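Local coordinates for beta-hydroxyacyl-(Acyl-carrier-protein) dehydratase FabA/FabZ (Xenorhabdus doucetiae, PDB 6QSR) that probably acts as a dehydratase of the hotdog family on 3-hydroxyacyl carrier-protein substrates, within a heterocomplex that serves aryl polyene pigment biosynthesis, at residues L26-Y31 with V39-V44; R30-E35 with M83-G88. All coordinates share one frame; numbering follows the deposited sequence.

Contact 1: residues L26-Y31 with V39-V44; sequences LPVDRY and VLLEQV. With NA (sodium ion), chain C.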
ATOM      1  N   LEU B  26       4.823  17.938 -14.385  1.00 29.82           N
ATOM      2  CA  LEU B  26       4.437  16.874 -15.308  1.00 31.44           C
ATOM      3  C   LEU B  26       3.234  16.102 -14.745  1.00 30.67           C
ATOM      4  O   LEU B  26       2.924  16.222 -13.546  1.00 27.65           O
ATOM      5  CB  LEU B  26       5.601  15.905 -15.535  1.00 33.67           C
ATOM      6  CG  LEU B  26       6.831  16.446 -16.275  1.00 37.50           C
ATOM      7  CD1 LEU B  26       8.032  15.544 -16.047  1.00 39.19           C
ATOM      8  CD2 LEU B  26       6.547  16.600 -17.764  1.00 38.78           C
ATOM      9  N   PRO B  27       2.539  15.324 -15.603  1.00 32.07           N
ATOM     10  CA  PRO B  27       1.522  14.392 -15.104  1.00 35.29           C
ATOM     11  C   PRO B  27       2.121  13.484 -14.028  1.00 34.73           C
ATOM     12  O   PRO B  27       3.263  13.044 -14.166  1.00 34.05           O
ATOM     13  CB  PRO B  27       1.126  13.597 -16.353  1.00 37.22           C
ATOM     14  CG  PRO B  27       1.413  14.513 -17.489  1.00 35.28           C
ATOM     15  CD  PRO B  27       2.596  15.339 -17.077  1.00 32.15           C
ATOM     16  N   VAL B  28       1.378  13.232 -12.955  1.00 31.88           N
ATOM     17  CA  VAL B  28       1.949  12.579 -11.768  1.00 28.10           C
ATOM     18  C   VAL B  28       2.620  11.212 -12.065  1.00 27.72           C
ATOM     19  O   VAL B  28       3.653  10.879 -11.474  1.00 26.86           O
ATOM     20  CB  VAL B  28       0.917  12.534 -10.607  1.00 30.15           C
ATOM     21  CG1 VAL B  28      -0.224  11.574 -10.885  1.00 29.26           C
ATOM     22  CG2 VAL B  28       1.591  12.213  -9.285  1.00 32.88           C
ATOM     23  N   ASP B  29       2.070  10.457 -13.015  1.00 29.13           N
ATOM     24  CA  ASP B  29       2.686   9.190 -13.472  1.00 30.20           C
ATOM     25  C   ASP B  29       4.123   9.326 -14.009  1.00 28.85           C
ATOM     26  O   ASP B  29       4.895   8.370 -13.929  1.00 29.93           O
ATOM     27  CB  ASP B  29       1.791   8.476 -14.502  1.00 34.13           C
ATOM     28  CG  ASP B  29       1.791   9.156 -15.865  1.00 36.76           C
ATOM     29  OD1 ASP B  29       0.916  10.003 -16.106  1.00 38.44           O
ATOM     30  OD2 ASP B  29       2.674   8.849 -16.692  1.00 38.99           O
ATOM     31  N   ARG B  30       4.480  10.489 -14.554  1.00 30.57           N
ATOM     32  CA  ARG B  30       5.838  10.734 -15.071  1.00 32.09           C
ATOM     33  C   ARG B  30       6.941  10.770 -13.990  1.00 28.92           C
ATOM     34  O   ARG B  30       8.117  10.590 -14.301  1.00 28.38           O
ATOM     35  CB  ARG B  30       5.879  12.035 -15.891  1.00 36.25           C
ATOM     36  CG  ARG B  30       4.920  12.090 -17.077  1.00 41.65           C
ATOM     37  CD  ARG B  30       5.226  11.043 -18.139  1.00 49.19           C
ATOM     38  NE  ARG B  30       4.423  11.254 -19.347  1.00 57.31           N
ATOM     39  CZ  ARG B  30       4.687  12.142 -20.311  1.00 64.09           C
ATOM     40  NH1 ARG B  30       3.869  12.233 -21.359  1.00 67.65           N
ATOM     41  NH2 ARG B  30       5.755  12.946 -20.247  1.00 63.04           N
ATOM     42  N   TYR B  31       6.560  11.001 -12.733  1.00 27.46           N
ATOM     43  CA  TYR B  31       7.488  10.977 -11.602  1.00 26.61           C
ATOM     44  C   TYR B  31       7.638   9.601 -10.914  1.00 26.74           C
ATOM     45  O   TYR B  31       8.458   9.462 -10.000  1.00 26.71           O
ATOM     46  CB  TYR B  31       7.051  12.014 -10.560  1.00 25.42           C
ATOM     47  CG  TYR B  31       7.030  13.437 -11.078  1.00 26.70           C
ATOM     48  CD1 TYR B  31       8.219  14.133 -11.306  1.00 27.67           C
ATOM     49  CD2 TYR B  31       5.824  14.097 -11.323  1.00 28.73           C
ATOM     50  CE1 TYR B  31       8.209  15.443 -11.770  1.00 28.13           C
ATOM     51  CE2 TYR B  31       5.800  15.407 -11.784  1.00 28.90           C
ATOM     52  CZ  TYR B  31       6.991  16.076 -12.009  1.00 29.05           C
ATOM     53  OH  TYR B  31       6.955  17.372 -12.470  1.00 28.52           O
ATOM     54  N   VAL B  39      -1.198   3.621 -10.766  1.00 25.10           N
ATOM     55  CA  VAL B  39      -0.928   4.976 -10.291  1.00 23.60           C
ATOM     56  C   VAL B  39      -2.211   5.423  -9.628  1.00 23.15           C
ATOM     57  O   VAL B  39      -3.249   5.526 -10.288  1.00 24.25           O
ATOM     58  CB  VAL B  39      -0.556   5.934 -11.432  1.00 22.63           C
ATOM     59  CG1 VAL B  39      -0.408   7.362 -10.915  1.00 20.84           C
ATOM     60  CG2 VAL B  39       0.716   5.468 -12.115  1.00 21.94           C
ATOM     61  N   LEU B  40      -2.135   5.696  -8.329  1.00 21.28           N
ATOM     62  CA  LEU B  40      -3.306   6.009  -7.525  1.00 21.44           C
ATOM     63  C   LEU B  40      -3.352   7.492  -7.115  1.00 20.92           C
ATOM     64  O   LEU B  40      -3.999   7.837  -6.139  1.00 22.01           O
ATOM     65  CB  LEU B  40      -3.358   5.084  -6.294  1.00 22.45           C
ATOM     66  CG  LEU B  40      -3.955   3.696  -6.556  1.00 22.08           C
ATOM     67  CD1 LEU B  40      -2.948   2.757  -7.215  1.00 19.85           C
ATOM     68  CD2 LEU B  40      -4.484   3.085  -5.269  1.00 21.26           C
ATOM     69  N   LEU B  41      -2.679   8.356  -7.875  1.00 20.25           N
ATOM     70  CA  LEU B  41      -2.764   9.808  -7.693  1.00 19.44           C
ATOM     71  C   LEU B  41      -3.076  10.435  -9.044  1.00 19.51           C
ATOM     72  O   LEU B  41      -2.793   9.843 -10.082  1.00 21.94           O
ATOM     73  CB  LEU B  41      -1.452  10.377  -7.136  1.00 18.94           C
ATOM     74  CG  LEU B  41      -0.876   9.719  -5.880  1.00 17.15           C
ATOM     75  CD1 LEU B  41       0.546  10.206  -5.624  1.00 16.84           C
ATOM     76  CD2 LEU B  41      -1.767  10.005  -4.684  1.00 17.06           C
ATOM     77  N   GLU B  42      -3.642  11.635  -9.017  1.00 20.54           N
ATOM     78  CA  GLU B  42      -4.049  12.354 -10.232  1.00 23.03           C
ATOM     79  C   GLU B  42      -3.314  13.671 -10.486  1.00 24.23           C
ATOM     80  O   GLU B  42      -3.146  14.046 -11.634  1.00 24.99           O
ATOM     81  CB  GLU B  42      -5.565  12.582 -10.204  1.00 24.13           C
ATOM     82  CG  GLU B  42      -6.334  11.282 -10.412  1.00 25.18           C
ATOM     83  CD  GLU B  42      -7.835  11.385 -10.209  1.00 28.50           C
ATOM     84  OE1 GLU B  42      -8.306  12.266  -9.458  1.00 30.79           O
ATOM     85  OE2 GLU B  42      -8.554  10.547 -10.797  1.00 30.20           O
ATOM     86  N   GLN B  43      -2.865  14.362  -9.437  1.00 25.75           N
ATOM     87  CA  GLN B  43      -2.318  15.709  -9.585  1.00 27.76           C
ATOM     88  C   GLN B  43      -1.170  15.967  -8.597  1.00 25.83           C
ATOM     89  O   GLN B  43      -1.318  15.697  -7.402  1.00 23.83           O
ATOM     90  CB  GLN B  43      -3.455  16.701  -9.335  1.00 32.15           C
ATOM     91  CG  GLN B  43      -3.147  18.157  -9.627  1.00 41.98           C
ATOM     92  CD  GLN B  43      -3.755  18.661 -10.920  1.00 50.24           C
ATOM     93  OE1 GLN B  43      -3.734  17.977 -11.948  1.00 55.38           O
ATOM     94  NE2 GLN B  43      -4.299  19.875 -10.877  1.00 52.78           N
ATOM     95  N   VAL B  44      -0.035  16.474  -9.099  1.00 22.79           N
ATOM     96  CA  VAL B  44       1.019  17.034  -8.232  1.00 21.60           C
ATOM     97  C   VAL B  44       0.625  18.486  -7.956  1.00 21.08           C
ATOM     98  O   VAL B  44       0.446  19.264  -8.891  1.00 23.79           O
ATOM     99  CB  VAL B  44       2.428  17.014  -8.876  1.00 20.66           C
ATOM    100  CG1 VAL B  44       3.490  17.419  -7.864  1.00 21.04           C
ATOM    101  CG2 VAL B  44       2.768  15.639  -9.413  1.00 20.09           C
TER
HETATM  102 NA    NA C 201       5.279   6.095 -14.540  1.00 33.12          NA
HETATM  103  O   HOH W   1       0.557  16.492 -11.935  1.00 25.88           O
HETATM  104  O   HOH W   2       3.844   6.316 -16.499  1.00 34.78           O
HETATM  105  O   HOH W   3       6.850   5.472 -15.978  1.00 34.34           O

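Contact 2: residues R30-E35 with M83-G88; sequences RYLPHE and MAQAIG. With NA (sodium ion), chain C.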
ATOM      1  N   ARG B  30       4.480  10.489 -14.554  1.00 30.57           N
ATOM      2  CA  ARG B  30       5.838  10.734 -15.071  1.00 32.09           C
ATOM      3  C   ARG B  30       6.941  10.770 -13.990  1.00 28.92           C
ATOM      4  O   ARG B  30       8.117  10.590 -14.301  1.00 28.38           O
ATOM      5  CB  ARG B  30       5.879  12.035 -15.891  1.00 36.25           C
ATOM      6  CG  ARG B  30       4.920  12.090 -17.077  1.00 41.65           C
ATOM      7  CD  ARG B  30       5.226  11.043 -18.139  1.00 49.19           C
ATOM      8  NE  ARG B  30       4.423  11.254 -19.347  1.00 57.31           N
ATOM      9  CZ  ARG B  30       4.687  12.142 -20.311  1.00 64.09           C
ATOM     10  NH1 ARG B  30       3.869  12.233 -21.359  1.00 67.65           N
ATOM     11  NH2 ARG B  30       5.755  12.946 -20.247  1.00 63.04           N
ATOM     12  N   TYR B  31       6.560  11.001 -12.733  1.00 27.46           N
ATOM     13  CA  TYR B  31       7.488  10.977 -11.602  1.00 26.61           C
ATOM     14  C   TYR B  31       7.638   9.601 -10.914  1.00 26.74           C
ATOM     15  O   TYR B  31       8.458   9.462 -10.000  1.00 26.71           O
ATOM     16  CB  TYR B  31       7.051  12.014 -10.560  1.00 25.42           C
ATOM     17  CG  TYR B  31       7.030  13.437 -11.078  1.00 26.70           C
ATOM     18  CD1 TYR B  31       8.219  14.133 -11.306  1.00 27.67           C
ATOM     19  CD2 TYR B  31       5.824  14.097 -11.323  1.00 28.73           C
ATOM     20  CE1 TYR B  31       8.209  15.443 -11.770  1.00 28.13           C
ATOM     21  CE2 TYR B  31       5.800  15.407 -11.784  1.00 28.90           C
ATOM     22  CZ  TYR B  31       6.991  16.076 -12.009  1.00 29.05           C
ATOM     23  OH  TYR B  31       6.955  17.372 -12.470  1.00 28.52           O
ATOM     24  N   LEU B  32       6.855   8.607 -11.341  1.00 25.92           N
ATOM     25  CA  LEU B  32       6.825   7.276 -10.717  1.00 24.11           C
ATOM     26  C   LEU B  32       7.288   6.174 -11.663  1.00 24.13           C
ATOM     27  O   LEU B  32       7.030   6.252 -12.862  1.00 25.99           O
ATOM     28  CB  LEU B  32       5.390   6.951 -10.280  1.00 21.38           C
ATOM     29  CG  LEU B  32       4.824   7.873  -9.192  1.00 20.14           C
ATOM     30  CD1 LEU B  32       3.330   7.655  -9.022  1.00 20.85           C
ATOM     31  CD2 LEU B  32       5.557   7.628  -7.890  1.00 19.60           C
ATOM     32  N   PRO B  33       7.923   5.113 -11.123  1.00 23.92           N
ATOM     33  CA  PRO B  33       8.124   3.917 -11.951  1.00 26.14           C
ATOM     34  C   PRO B  33       6.793   3.219 -12.289  1.00 27.11           C
ATOM     35  O   PRO B  33       6.691   2.544 -13.309  1.00 27.72           O
ATOM     36  CB  PRO B  33       9.017   3.035 -11.082  1.00 25.18           C
ATOM     37  CG  PRO B  33       8.754   3.463  -9.681  1.00 23.43           C
ATOM     38  CD  PRO B  33       8.366   4.909  -9.730  1.00 22.48           C
ATOM     39  N   HIS B  34       5.793   3.423 -11.428  1.00 27.02           N
ATOM     40  CA  HIS B  34       4.422   2.923 -11.591  1.00 24.80           C
ATOM     41  C   HIS B  34       3.832   3.356 -12.919  1.00 26.29           C
ATOM     42  O   HIS B  34       4.152   4.439 -13.419  1.00 26.80           O
ATOM     43  CB  HIS B  34       3.486   3.472 -10.492  1.00 20.53           C
ATOM     44  CG  HIS B  34       3.953   3.217  -9.091  1.00 19.74           C
ATOM     45  ND1 HIS B  34       5.116   3.758  -8.584  1.00 19.35           N
ATOM     46  CD2 HIS B  34       3.385   2.526  -8.075  1.00 18.39           C
ATOM     47  CE1 HIS B  34       5.256   3.391  -7.322  1.00 19.44           C
ATOM     48  NE2 HIS B  34       4.225   2.636  -6.994  1.00 18.92           N
ATOM     49  N   GLU B  35       2.967   2.512 -13.471  1.00 26.68           N
ATOM     50  CA  GLU B  35       2.150   2.856 -14.629  1.00 28.93           C
ATOM     51  C   GLU B  35       0.708   2.438 -14.370  1.00 27.99           C
ATOM     52  O   GLU B  35       0.447   1.561 -13.533  1.00 26.27           O
ATOM     53  CB  GLU B  35       2.692   2.164 -15.884  1.00 30.85           C
ATOM     54  CG  GLU B  35       4.042   2.708 -16.315  1.00 32.08           C
ATOM     55  CD  GLU B  35       4.586   2.074 -17.581  1.00 37.19           C
ATOM     56  OE1 GLU B  35       3.929   1.174 -18.148  1.00 39.17           O
ATOM     57  OE2 GLU B  35       5.685   2.490 -18.007  1.00 39.55           O
ATOM     58  N   MET B  83      -0.150   7.509   0.149  1.00 18.98           N
ATOM     59  CA  MET B  83       0.998   8.136   0.834  1.00 20.83           C
ATOM     60  C   MET B  83       2.346   7.668   0.289  1.00 20.41           C
ATOM     61  O   MET B  83       3.266   8.482   0.101  1.00 21.35           O
ATOM     62  CB  MET B  83       0.913   7.905   2.341  1.00 23.15           C
ATOM     63  CG  MET B  83      -0.142   8.766   3.010  1.00 25.66           C
ATOM     64  SD  MET B  83      -0.223   8.496   4.794  1.00 34.11           S
ATOM     65  CE  MET B  83      -1.403   7.173   4.878  1.00 33.52           C
ATOM     66  N   ALA B  84       2.449   6.369   0.015  1.00 19.45           N
ATOM     67  CA  ALA B  84       3.657   5.788  -0.566  1.00 18.99           C
ATOM     68  C   ALA B  84       3.965   6.398  -1.925  1.00 19.12           C
ATOM     69  O   ALA B  84       5.117   6.774  -2.203  1.00 18.72           O
ATOM     70  CB  ALA B  84       3.513   4.279  -0.693  1.00 19.33           C
ATOM     71  N   GLN B  85       2.936   6.523  -2.757  1.00 18.03           N
ATOM     72  CA  GLN B  85       3.114   7.100  -4.086  1.00 19.45           C
ATOM     73  C   GLN B  85       3.449   8.584  -4.044  1.00 18.52           C
ATOM     74  O   GLN B  85       4.213   9.043  -4.879  1.00 20.11           O
ATOM     75  CB  GLN B  85       1.912   6.817  -4.987  1.00 18.95           C
ATOM     76  CG  GLN B  85       1.899   5.370  -5.441  1.00 21.09           C
ATOM     77  CD  GLN B  85       0.827   5.052  -6.459  1.00 20.85           C
ATOM     78  OE1 GLN B  85       0.352   5.930  -7.185  1.00 22.48           O
ATOM     79  NE2 GLN B  85       0.443   3.787  -6.524  1.00 21.49           N
ATOM     80  N   ALA B  86       2.920   9.316  -3.063  1.00 17.75           N
ATOM     81  CA  ALA B  86       3.308  10.710  -2.866  1.00 18.19           C
ATOM     82  C   ALA B  86       4.805  10.837  -2.578  1.00 18.29           C
ATOM     83  O   ALA B  86       5.459  11.736  -3.102  1.00 18.65           O
ATOM     84  CB  ALA B  86       2.495  11.355  -1.747  1.00 16.64           C
ATOM     85  N   ILE B  87       5.343   9.905  -1.791  1.00 17.92           N
ATOM     86  CA  ILE B  87       6.772   9.853  -1.495  1.00 18.43           C
ATOM     87  C   ILE B  87       7.525   9.545  -2.791  1.00 20.13           C
ATOM     88  O   ILE B  87       8.588  10.123  -3.055  1.00 21.77           O
ATOM     89  CB  ILE B  87       7.112   8.803  -0.396  1.00 17.72           C
ATOM     90  CG1 ILE B  87       6.482   9.186   0.950  1.00 16.85           C
ATOM     91  CG2 ILE B  87       8.628   8.665  -0.230  1.00 19.87           C
ATOM     92  CD1 ILE B  87       6.383   8.027   1.926  1.00 16.74           C
ATOM     93  N   GLY B  88       6.971   8.630  -3.586  1.00 19.58           N
ATOM     94  CA  GLY B  88       7.479   8.327  -4.926  1.00 19.25           C
ATOM     95  C   GLY B  88       7.565   9.526  -5.856  1.00 20.33           C
ATOM     96  O   GLY B  88       8.551   9.675  -6.587  1.00 22.27           O
TER
HETATM   97 NA    NA C 201       5.279   6.095 -14.540  1.00 33.12          NA
HETATM   98  O   HOH W   4       9.805   7.878  -8.140  1.00 31.81           O
HETATM   99  O   HOH W   2       3.844   6.316 -16.499  1.00 34.78           O
HETATM  100  O   HOH W   3       6.850   5.472 -15.978  1.00 34.34           O

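Contact 1: residues L26-Y31 with V39-V44
The ring of Tyr-31 meets Val-44 along its CD2–CE2 side, where CG2 of the valine comes in obliquely to 3.9 Å from Tyr-31 CE2; Trp-93 of helix 79-97 also packs on this tyrosine. The phenol oxygen turns back to its own segment, accepting a hydrogen bond of 2.9 Å from Leu-26 N to Tyr-31 OH, so a tyrosine can supply an apolar flank and a polar tip at once. The other flat group, the guanidinium of Arg-30, has OD2 of Asp-29 at its edge and in its plane, a long salt bridge of 4.0 Å between NE and OD2. At the middle of the contact Val-28 drives both branches into residues 39-44. With chi1 at 70° its CG1 lies between the backbone N and the carbonyl carbon while CG2 is anti to N, which turns CG1 to within 3.2 Å of Leu-41 O and CG2 to 3.6 Å from Val-44 CG2. A short branched side chain suits this place, since it fills two neighbouring sites without a long stem. Val-39 closes the other end, its CG2 lying 4.0 Å from Asp-29 CB. Polar backbone is tied by water: one molecule donates to Leu-26 O and accepts from Val-44 N. Asp-29 contributes its carbonyl oxygen to the sodium ion, and its OD2 receives a hydrogen bond from a water that also binds the metal. Gln-55 on strand 51-57 is opposed by two residues, Glu-42 and Gln-43, a classic beta bulge, and the whole arrangement is that of a 3-10 turn laid between the central helix and the first strand of a hotdog fold.

Contact 2: residues R30-E35 with M83-G88
Leu-32 and Gly-88 make the tight part of this contact: CD2 of the leucine lies 3.4 Å from Gly-88 C, against the backbone at Gly-88, where there is no side chain in the way. Glycine suits the spot because a methyl branch occupies the place where a beta carbon would project. The same CD2 is 3.6 Å from Gln-85 O, one turn back along the helix. Next to it the aliphatic stem of Gln-85 runs under His-34, with CG over one face of the imidazole, 4.2 Å from the ring centroid and 25° off the normal, a CH-pi contact. Gln-85 CG stands anti to the carbonyl carbon (chi1 -74°) and the chain beyond is extended, which carries the amide past the ring, the two planes 46° apart. Two hydrogen bonds hold the amide: OE1 accepts from Leu-40 N and NE2 donates to Glu-81 OE2. Phe-33 of the neighbouring subunit meets His-34 edge-to-face. At the Tyr-31 end the link is indirect. There two acceptors, Tyr-31 O and Gly-88 O, stand 3.4 Å apart and are reconciled by a water that donates to both, at 2.8 Å from Tyr-31 O and 2.7 Å from Gly-88 O. Away from the helix, Leu-32 O and His-34 O bind the sodium ion, with Asp-29 O and two waters as its other ligands. The chemistry thus divides: a leucine methyl set on helix backbone and a CH-pi contact hold the loop to the helix, while metal and water bind its carbonyls, probably restricting the backbone that presents the histidine at the subunit interface.

Overall arrangement
From the N terminus the chain passes through residues 26-31 and 30-35, then 39-44, and reaches helix 79-97 only much later. Contact 1 closes a short loop of seven residues, folding the 3-10 turn back on the start of strand 43-48. Contact 2 closes a longer one and encloses the second segment of contact 1, so the two overlap and cross along the sequence. They share Arg-30 and Tyr-31 and the sodium site, to which Asp-29 from one and Leu-32 and His-34 from the other give their carbonyl oxygens. The side chain of Gln-85 reaches residues 39-44, which couples the two contacts. Together they tie the N-terminal loop, first strand and central helix.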